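Side-chain contacts in alkylhalidase CmlS (Streptomyces venezuelae, PDB 3I3L), which is a flavin-dependent halogenase of chloramphenicol biosynthesis that holds its FAD cofactor through a covalent flavin-aspartate bond: residues F377-S382 and L404-W409; T95-Q100 and P444-D449. One frame throughout, in Å; residues are numbered along the deposited sequence.

In the fold
Both contacts lie on one side of the chain's centre, and their own centres are about 19 Å apart. Along the sequence interaction 1 is nested inside the loop that interaction 2 closes: the strand of T95-Q100 comes first, then the end of helix 352-382 and the turn after helix 400-406, and last the loop P444-D449. The two touch directly: W98 of interaction 2 lies against helix 352-382, with its NE1 probably hydrogen-bonded to F377 O at 2.8 Å. Helix 430-439, just ahead of the loop, also packs on helix 352-382. The later segments thus pack against strand 89-97 and helix 352-382; interaction 1 is away from the annotated sites, and interaction 2 does not reach the flavin.

Interaction 1 (F377-S382 and L404-W409); sequences FYTFAS and LTRKKW
W409 lays the five-membered ring of its indole alongside the phenyl ring of F380, the two planes only 17° from parallel. The rings are slid so far past one another, with centroids 5.4 Å apart, that overlap is slight and the pair is more a brush of neighbouring aromatic carbons than a full offset stack. Closest are W409 CD1 and F380 CD1, at 3.7 Å. The pyrrole nitrogen W409 NE1 lies 4.0 Å from F380 CB, while the carbonyl oxygen F380 O sits over one face of the indole, 3.9 Å above its plane and offset toward the rim. W409 thus meets both the ring and the backbone of the same residue, the indole being carried across to the helix by a CG anti to the backbone N (chi1 164°). Replacing W409 by alanine is likely to open a gap beside F380 CD1 and to take away the indole face that lies under F380 O. A second, aliphatic contact lies beside this one: T379 CG2 meets R406 CD at 3.4 Å, the two side chains crossing at about a right angle. The bend of the arginine at chi3 (-61°) turns the guanidinium away from the line of its methylenes, and the charge finds its partner elsewhere, in a salt bridge from NH2 to E398. T379 presents its methyl, CG2, while OG1 is hydrogen-bonded to A375 O and I396 N. The polar ends of this pair are therefore bonded outside the two segments. In the fold, the C-terminal turns of helix 352-382 meet the end of helix 400-406 and the turn that follows it, and A432 and I436 of helix 430-439 pack on F380.

Interaction 2 (T95-Q100 and P444-D449); sequences TFLWGQ and PELSDD
L446 reaches from an irregular loop to the end of strand 89-97, part of the large mixed β-sheet of the FAD-binding fold, and shows how one leucine can join a loop to a sheet. From CB, which points toward the strand, the chain runs to CG, anti to the backbone N (chi1 -173°), and there forks. Branch CD1 touches two residues: it meets the methyl CG2 of T95 at 4.1 Å, the two side chains approaching obliquely, and lies 4.3 Å from L97 CD2. Branch CD2 meets L97 alone, nearest at L97 CD1, 4.3 Å away. T95 and L97 are two apart on the strand, and the CB of both points toward the loop. Only methyl groups meet here; the hydroxyl of T95 is hydrogen-bonded to T106 OG1 and T225 OG1. Y227 of the neighbouring strand 226-231 also touches L446, so the leucine rests on two strands of the sheet. The side chain of T95 is about 14 Å from the bound FAD, too far to touch it. Just beyond L446 the loop folds into an ST turn, in which S447 OG accepts a nearly straight hydrogen bond (164°) from D449 N at 2.7 Å.

Interaction 1 (F377-S382 and L404-W409)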
ATOM      1  N   PHE A 377      -1.267 -13.532  -6.519  1.00 30.83           N
ATOM      2  CA  PHE A 377       0.054 -14.021  -6.138  1.00 32.19           C
ATOM      3  C   PHE A 377       0.031 -15.308  -5.336  1.00 31.83           C
ATOM      4  O   PHE A 377       0.771 -16.234  -5.666  1.00 33.52           O
ATOM      5  CB  PHE A 377       0.931 -12.976  -5.454  1.00 32.51           C
ATOM      6  CG  PHE A 377       1.532 -12.029  -6.400  1.00 37.22           C
ATOM      7  CD1 PHE A 377       0.826 -10.904  -6.833  1.00 43.12           C
ATOM      8  CD2 PHE A 377       2.807 -12.256  -6.888  1.00 42.09           C
ATOM      9  CE1 PHE A 377       1.397 -10.010  -7.751  1.00 43.67           C
ATOM     10  CE2 PHE A 377       3.376 -11.375  -7.789  1.00 43.61           C
ATOM     11  CZ  PHE A 377       2.658 -10.245  -8.223  1.00 43.51           C
ATOM     12  N   TYR A 378      -0.811 -15.385  -4.299  1.00 29.82           N
ATOM     13  CA  TYR A 378      -0.866 -16.631  -3.535  1.00 28.86           C
ATOM     14  C   TYR A 378      -1.285 -17.825  -4.458  1.00 29.38           C
ATOM     15  O   TYR A 378      -0.711 -18.893  -4.390  1.00 28.72           O
ATOM     16  CB  TYR A 378      -1.766 -16.532  -2.313  1.00 27.77           C
ATOM     17  CG  TYR A 378      -1.118 -15.850  -1.151  1.00 30.15           C
ATOM     18  CD1 TYR A 378       0.121 -16.226  -0.713  1.00 32.03           C
ATOM     19  CD2 TYR A 378      -1.736 -14.811  -0.485  1.00 37.05           C
ATOM     20  CE1 TYR A 378       0.728 -15.621   0.370  1.00 29.47           C
ATOM     21  CE2 TYR A 378      -1.109 -14.180   0.632  1.00 33.18           C
ATOM     22  CZ  TYR A 378       0.119 -14.592   1.013  1.00 30.68           C
ATOM     23  OH  TYR A 378       0.781 -13.998   2.099  1.00 31.76           O
ATOM     24  N   THR A 379      -2.306 -17.622  -5.303  1.00 29.54           N
ATOM     25  CA  THR A 379      -2.716 -18.664  -6.228  1.00 30.64           C
ATOM     26  C   THR A 379      -1.565 -19.178  -7.138  1.00 32.20           C
ATOM     27  O   THR A 379      -1.472 -20.383  -7.380  1.00 33.46           O
ATOM     28  CB  THR A 379      -3.929 -18.219  -7.055  1.00 29.23           C
ATOM     29  OG1 THR A 379      -4.935 -17.828  -6.131  1.00 30.72           O
ATOM     30  CG2 THR A 379      -4.479 -19.384  -7.916  1.00 29.06           C
ATOM     31  N   PHE A 380      -0.703 -18.281  -7.617  1.00 33.43           N
ATOM     32  CA  PHE A 380       0.418 -18.691  -8.485  1.00 34.71           C
ATOM     33  C   PHE A 380       1.387 -19.560  -7.755  1.00 34.26           C
ATOM     34  O   PHE A 380       1.885 -20.559  -8.322  1.00 34.94           O
ATOM     35  CB  PHE A 380       1.209 -17.490  -9.055  1.00 36.03           C
ATOM     36  CG  PHE A 380       0.389 -16.612  -9.928  1.00 37.52           C
ATOM     37  CD1 PHE A 380      -0.649 -17.158 -10.697  1.00 40.91           C
ATOM     38  CD2 PHE A 380       0.631 -15.240  -9.993  1.00 40.27           C
ATOM     39  CE1 PHE A 380      -1.438 -16.337 -11.505  1.00 42.33           C
ATOM     40  CE2 PHE A 380      -0.143 -14.417 -10.826  1.00 43.48           C
ATOM     41  CZ  PHE A 380      -1.174 -14.963 -11.573  1.00 42.60           C
ATOM     42  N   ALA A 381       1.680 -19.207  -6.513  1.00 32.92           N
ATOM     43  CA  ALA A 381       2.591 -20.065  -5.737  1.00 32.71           C
ATOM     44  C   ALA A 381       1.961 -21.409  -5.369  1.00 31.79           C
ATOM     45  O   ALA A 381       2.680 -22.393  -5.174  1.00 30.52           O
ATOM     46  CB  ALA A 381       3.072 -19.388  -4.492  1.00 33.50           C
ATOM     47  N   SER A 382       0.636 -21.436  -5.269  1.00 30.97           N
ATOM     48  CA  SER A 382      -0.065 -22.631  -4.820  1.00 31.54           C
ATOM     49  C   SER A 382       0.044 -23.790  -5.850  1.00 31.72           C
ATOM     50  O   SER A 382      -0.105 -24.957  -5.477  1.00 31.57           O
ATOM     51  CB  SER A 382      -1.524 -22.349  -4.476  1.00 29.51           C
ATOM     52  OG  SER A 382      -2.269 -22.104  -5.666  1.00 31.64           O
ATOM     53  N   LEU A 404      -7.989 -26.283 -12.943  1.00 59.14           N
ATOM     54  CA  LEU A 404      -7.171 -26.966 -13.977  1.00 59.94           C
ATOM     55  C   LEU A 404      -6.966 -26.056 -15.214  1.00 59.93           C
ATOM     56  O   LEU A 404      -5.828 -25.841 -15.653  1.00 59.52           O
ATOM     57  CB  LEU A 404      -7.774 -28.341 -14.311  1.00 60.63           C
ATOM     58  CG  LEU A 404      -7.626 -29.400 -13.166  1.00 63.78           C
ATOM     59  CD1 LEU A 404      -7.415 -28.810 -11.674  1.00 63.49           C
ATOM     60  CD2 LEU A 404      -8.754 -30.456 -13.172  1.00 62.16           C
ATOM     61  N   THR A 405      -8.052 -25.462 -15.728  1.00 60.79           N
ATOM     62  CA  THR A 405      -7.917 -24.353 -16.701  1.00 61.38           C
ATOM     63  C   THR A 405      -6.860 -23.373 -16.187  1.00 61.84           C
ATOM     64  O   THR A 405      -5.927 -23.039 -16.933  1.00 61.57           O
ATOM     65  CB  THR A 405      -9.247 -23.563 -16.965  1.00 62.08           C
ATOM     66  OG1 THR A 405     -10.307 -24.463 -17.351  1.00 62.63           O
ATOM     67  CG2 THR A 405      -9.055 -22.476 -18.053  1.00 60.15           C
ATOM     68  N   ARG A 406      -6.971 -22.938 -14.917  1.00 62.16           N
ATOM     69  CA  ARG A 406      -5.964 -21.978 -14.366  1.00 62.97           C
ATOM     70  C   ARG A 406      -4.458 -22.400 -14.427  1.00 63.01           C
ATOM     71  O   ARG A 406      -3.598 -21.528 -14.532  1.00 62.23           O
ATOM     72  CB  ARG A 406      -6.356 -21.354 -13.010  1.00 62.65           C
ATOM     73  CG  ARG A 406      -5.468 -20.148 -12.633  1.00 60.58           C
ATOM     74  CD  ARG A 406      -5.625 -19.784 -11.145  1.00 58.35           C
ATOM     75  NE  ARG A 406      -7.008 -19.415 -10.853  1.00 55.37           N
ATOM     76  CZ  ARG A 406      -7.564 -18.246 -11.161  1.00 53.65           C
ATOM     77  NH1 ARG A 406      -6.866 -17.294 -11.743  1.00 51.80           N
ATOM     78  NH2 ARG A 406      -8.840 -18.029 -10.882  1.00 54.36           N
ATOM     79  N   LYS A 407      -4.142 -23.704 -14.431  1.00 65.13           N
ATOM     80  CA  LYS A 407      -2.852 -24.127 -15.090  1.00 66.91           C
ATOM     81  C   LYS A 407      -2.925 -23.978 -16.658  1.00 67.06           C
ATOM     82  O   LYS A 407      -2.707 -24.925 -17.451  1.00 67.06           O
ATOM     83  CB  LYS A 407      -2.298 -25.481 -14.624  1.00 67.34           C
ATOM     84  CG  LYS A 407      -1.000 -25.890 -15.395  1.00 69.28           C
ATOM     85  CD  LYS A 407      -0.678 -27.451 -15.389  1.00 71.13           C
ATOM     86  CE  LYS A 407      -1.856 -28.333 -15.904  1.00 69.08           C
ATOM     87  NZ  LYS A 407      -1.870 -29.684 -15.245  1.00 66.99           N
ATOM     88  N   LYS A 408      -3.410 -22.780 -17.028  1.00 66.93           N
ATOM     89  CA  LYS A 408      -2.951 -21.942 -18.127  1.00 66.24           C
ATOM     90  C   LYS A 408      -1.692 -21.291 -17.592  1.00 66.85           C
ATOM     91  O   LYS A 408      -0.985 -20.591 -18.309  1.00 66.24           O
ATOM     92  CB  LYS A 408      -3.982 -20.821 -18.352  1.00 65.82           C
ATOM     93  CG  LYS A 408      -3.436 -19.416 -18.738  1.00 64.05           C
ATOM     94  CD  LYS A 408      -3.087 -18.531 -17.527  1.00 59.21           C
ATOM     95  CE  LYS A 408      -3.130 -17.045 -17.926  1.00 56.27           C
ATOM     96  NZ  LYS A 408      -2.641 -16.159 -16.784  1.00 52.58           N
ATOM     97  N   TRP A 409      -1.453 -21.460 -16.290  1.00 67.43           N
ATOM     98  CA  TRP A 409      -0.297 -20.846 -15.669  1.00 68.44           C
ATOM     99  C   TRP A 409       0.991 -21.577 -16.061  1.00 68.97           C
ATOM    100  O   TRP A 409       2.027 -20.931 -16.232  1.00 68.26           O
ATOM    101  CB  TRP A 409      -0.484 -20.763 -14.150  1.00 68.46           C
ATOM    102  CG  TRP A 409       0.777 -20.491 -13.415  1.00 69.10           C
ATOM    103  CD1 TRP A 409       1.276 -19.266 -13.035  1.00 69.95           C
ATOM    104  CD2 TRP A 409       1.728 -21.465 -12.980  1.00 69.26           C
ATOM    105  NE1 TRP A 409       2.476 -19.428 -12.377  1.00 69.58           N
ATOM    106  CE2 TRP A 409       2.775 -20.769 -12.330  1.00 69.98           C
ATOM    107  CE3 TRP A 409       1.803 -22.865 -13.080  1.00 70.31           C
ATOM    108  CZ2 TRP A 409       3.869 -21.421 -11.784  1.00 68.44           C
ATOM    109  CZ3 TRP A 409       2.904 -23.514 -12.543  1.00 68.58           C
ATOM    110  CH2 TRP A 409       3.917 -22.789 -11.902  1.00 68.25           C
TER

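Interaction 2 (T95-Q100 and P444-D449)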
ATOM      1  N   THR A  95      12.645  -8.569  -4.372  1.00 30.36           N
ATOM      2  CA  THR A  95      12.848  -9.814  -5.103  1.00 29.94           C
ATOM      3  C   THR A  95      12.048 -10.985  -4.503  1.00 30.56           C
ATOM      4  O   THR A  95      11.971 -11.149  -3.282  1.00 30.37           O
ATOM      5  CB  THR A  95      14.353 -10.126  -5.269  1.00 30.10           C
ATOM      6  OG1 THR A  95      14.959  -9.071  -6.061  1.00 25.88           O
ATOM      7  CG2 THR A  95      14.576 -11.465  -6.010  1.00 26.09           C
ATOM      8  N   PHE A  96      11.465 -11.790  -5.379  1.00 29.80           N
ATOM      9  CA  PHE A  96      10.556 -12.862  -4.993  1.00 31.29           C
ATOM     10  C   PHE A  96      11.025 -14.215  -5.498  1.00 32.71           C
ATOM     11  O   PHE A  96      11.318 -14.368  -6.701  1.00 34.83           O
ATOM     12  CB  PHE A  96       9.161 -12.558  -5.535  1.00 30.30           C
ATOM     13  CG  PHE A  96       8.531 -11.389  -4.888  1.00 31.87           C
ATOM     14  CD1 PHE A  96       7.708 -11.542  -3.791  1.00 34.84           C
ATOM     15  CD2 PHE A  96       8.805 -10.125  -5.330  1.00 37.54           C
ATOM     16  CE1 PHE A  96       7.155 -10.462  -3.153  1.00 34.55           C
ATOM     17  CE2 PHE A  96       8.245  -9.008  -4.686  1.00 39.20           C
ATOM     18  CZ  PHE A  96       7.408  -9.181  -3.605  1.00 34.62           C
ATOM     19  N   LEU A  97      11.125 -15.190  -4.587  1.00 32.76           N
ATOM     20  CA  LEU A  97      11.376 -16.586  -5.007  1.00 32.79           C
ATOM     21  C   LEU A  97      10.090 -17.313  -4.777  1.00 31.01           C
ATOM     22  O   LEU A  97       9.818 -17.716  -3.655  1.00 31.00           O
ATOM     23  CB  LEU A  97      12.539 -17.237  -4.246  1.00 33.17           C
ATOM     24  CG  LEU A  97      13.803 -16.360  -4.178  1.00 36.70           C
ATOM     25  CD1 LEU A  97      14.979 -17.144  -3.603  1.00 41.28           C
ATOM     26  CD2 LEU A  97      14.170 -15.787  -5.526  1.00 39.67           C
ATOM     27  N   TRP A  98       9.295 -17.441  -5.844  1.00 29.46           N
ATOM     28  CA  TRP A  98       7.842 -17.590  -5.709  1.00 29.89           C
ATOM     29  C   TRP A  98       7.309 -18.864  -6.332  1.00 31.03           C
ATOM     30  O   TRP A  98       7.093 -18.942  -7.543  1.00 28.82           O
ATOM     31  CB  TRP A  98       7.110 -16.349  -6.313  1.00 30.64           C
ATOM     32  CG  TRP A  98       5.772 -16.165  -5.665  1.00 28.97           C
ATOM     33  CD1 TRP A  98       4.558 -16.349  -6.240  1.00 29.60           C
ATOM     34  CD2 TRP A  98       5.531 -15.790  -4.312  1.00 25.53           C
ATOM     35  NE1 TRP A  98       3.561 -16.107  -5.326  1.00 30.16           N
ATOM     36  CE2 TRP A  98       4.140 -15.787  -4.122  1.00 27.44           C
ATOM     37  CE3 TRP A  98       6.363 -15.464  -3.238  1.00 26.84           C
ATOM     38  CZ2 TRP A  98       3.546 -15.473  -2.895  1.00 26.23           C
ATOM     39  CZ3 TRP A  98       5.774 -15.172  -2.005  1.00 27.70           C
ATOM     40  CH2 TRP A  98       4.373 -15.161  -1.857  1.00 27.32           C
ATOM     41  N   GLY A  99       7.097 -19.867  -5.487  1.00 31.75           N
ATOM     42  CA  GLY A  99       6.806 -21.199  -5.971  1.00 33.67           C
ATOM     43  C   GLY A  99       8.075 -22.009  -6.013  1.00 35.78           C
ATOM     44  O   GLY A  99       9.170 -21.468  -5.718  1.00 35.99           O
ATOM     45  N   GLN A 100       7.959 -23.303  -6.354  1.00 35.63           N
ATOM     46  CA  GLN A 100       9.161 -24.165  -6.384  1.00 35.93           C
ATOM     47  C   GLN A 100       9.645 -24.268  -7.805  1.00 35.96           C
ATOM     48  O   GLN A 100       8.835 -24.216  -8.741  1.00 35.66           O
ATOM     49  CB  GLN A 100       8.862 -25.554  -5.782  1.00 36.39           C
ATOM     50  CG  GLN A 100       8.511 -25.504  -4.261  1.00 36.18           C
ATOM     51  CD  GLN A 100       9.671 -24.990  -3.415  1.00 38.54           C
ATOM     52  OE1 GLN A 100      10.818 -25.434  -3.575  1.00 41.48           O
ATOM     53  NE2 GLN A 100       9.393 -24.017  -2.544  1.00 35.03           N
ATOM     54  N   PRO A 444      17.594 -19.618 -14.505  1.00 49.19           N
ATOM     55  CA  PRO A 444      16.713 -20.406 -13.618  1.00 48.91           C
ATOM     56  C   PRO A 444      16.885 -20.104 -12.139  1.00 47.51           C
ATOM     57  O   PRO A 444      15.986 -20.384 -11.345  1.00 45.13           O
ATOM     58  CB  PRO A 444      17.130 -21.874 -13.895  1.00 49.78           C
ATOM     59  CG  PRO A 444      18.180 -21.795 -15.062  1.00 50.98           C
ATOM     60  CD  PRO A 444      18.736 -20.409 -15.004  1.00 49.77           C
ATOM     61  N   GLU A 445      18.041 -19.569 -11.770  1.00 48.34           N
ATOM     62  CA  GLU A 445      18.425 -19.408 -10.361  1.00 48.77           C
ATOM     63  C   GLU A 445      18.911 -17.985 -10.063  1.00 48.04           C
ATOM     64  O   GLU A 445      19.201 -17.180 -10.968  1.00 47.17           O
ATOM     65  CB  GLU A 445      19.520 -20.419  -9.984  1.00 50.22           C
ATOM     66  CG  GLU A 445      20.431 -20.892 -11.182  1.00 55.50           C
ATOM     67  CD  GLU A 445      21.547 -19.896 -11.546  1.00 59.83           C
ATOM     68  OE1 GLU A 445      21.682 -19.543 -12.754  1.00 57.01           O
ATOM     69  OE2 GLU A 445      22.269 -19.454 -10.607  1.00 62.80           O
ATOM     70  N   LEU A 446      19.001 -17.688  -8.777  1.00 46.01           N
ATOM     71  CA  LEU A 446      19.301 -16.356  -8.316  1.00 44.92           C
ATOM     72  C   LEU A 446      20.824 -16.168  -8.292  1.00 46.01           C
ATOM     73  O   LEU A 446      21.547 -16.991  -7.718  1.00 45.94           O
ATOM     74  CB  LEU A 446      18.708 -16.184  -6.912  1.00 43.49           C
ATOM     75  CG  LEU A 446      18.740 -14.798  -6.269  1.00 42.76           C
ATOM     76  CD1 LEU A 446      17.775 -13.889  -6.938  1.00 31.29           C
ATOM     77  CD2 LEU A 446      18.459 -14.928  -4.780  1.00 39.13           C
ATOM     78  N   SER A 447      21.303 -15.082  -8.909  1.00 45.76           N
ATOM     79  CA  SER A 447      22.717 -14.846  -9.081  1.00 45.91           C
ATOM     80  C   SER A 447      23.023 -13.357  -9.223  1.00 47.32           C
ATOM     81  O   SER A 447      22.153 -12.527  -9.637  1.00 46.39           O
ATOM     82  CB  SER A 447      23.218 -15.592 -10.312  1.00 46.71           C
ATOM     83  OG  SER A 447      24.276 -14.872 -10.895  1.00 48.05           O
ATOM     84  N   ASP A 448      24.275 -13.020  -8.915  1.00 47.30           N
ATOM     85  CA  ASP A 448      24.756 -11.654  -9.034  1.00 47.10           C
ATOM     86  C   ASP A 448      24.993 -11.296 -10.501  1.00 46.49           C
ATOM     87  O   ASP A 448      25.343 -10.170 -10.843  1.00 47.91           O
ATOM     88  CB  ASP A 448      26.002 -11.462  -8.187  1.00 46.63           C
ATOM     89  CG  ASP A 448      26.026 -10.118  -7.484  1.00 49.30           C
ATOM     90  OD1 ASP A 448      25.231  -9.236  -7.874  1.00 51.41           O
ATOM     91  OD2 ASP A 448      26.867  -9.922  -6.558  1.00 51.96           O
ATOM     92  N   ASP A 449      24.773 -12.264 -11.369  1.00 47.41           N
ATOM     93  CA  ASP A 449      24.685 -12.015 -12.810  1.00 47.84           C
ATOM     94  C   ASP A 449      23.558 -11.055 -13.148  1.00 47.10           C
ATOM     95  O   ASP A 449      23.588 -10.390 -14.198  1.00 48.88           O
ATOM     96  CB  ASP A 449      24.477 -13.330 -13.559  1.00 48.59           C
ATOM     97  CG  ASP A 449      25.793 -14.057 -13.849  1.00 51.16           C
ATOM     98  OD1 ASP A 449      26.848 -13.496 -13.512  1.00 54.62           O
ATOM     99  OD2 ASP A 449      25.771 -15.172 -14.425  1.00 49.69           O
TER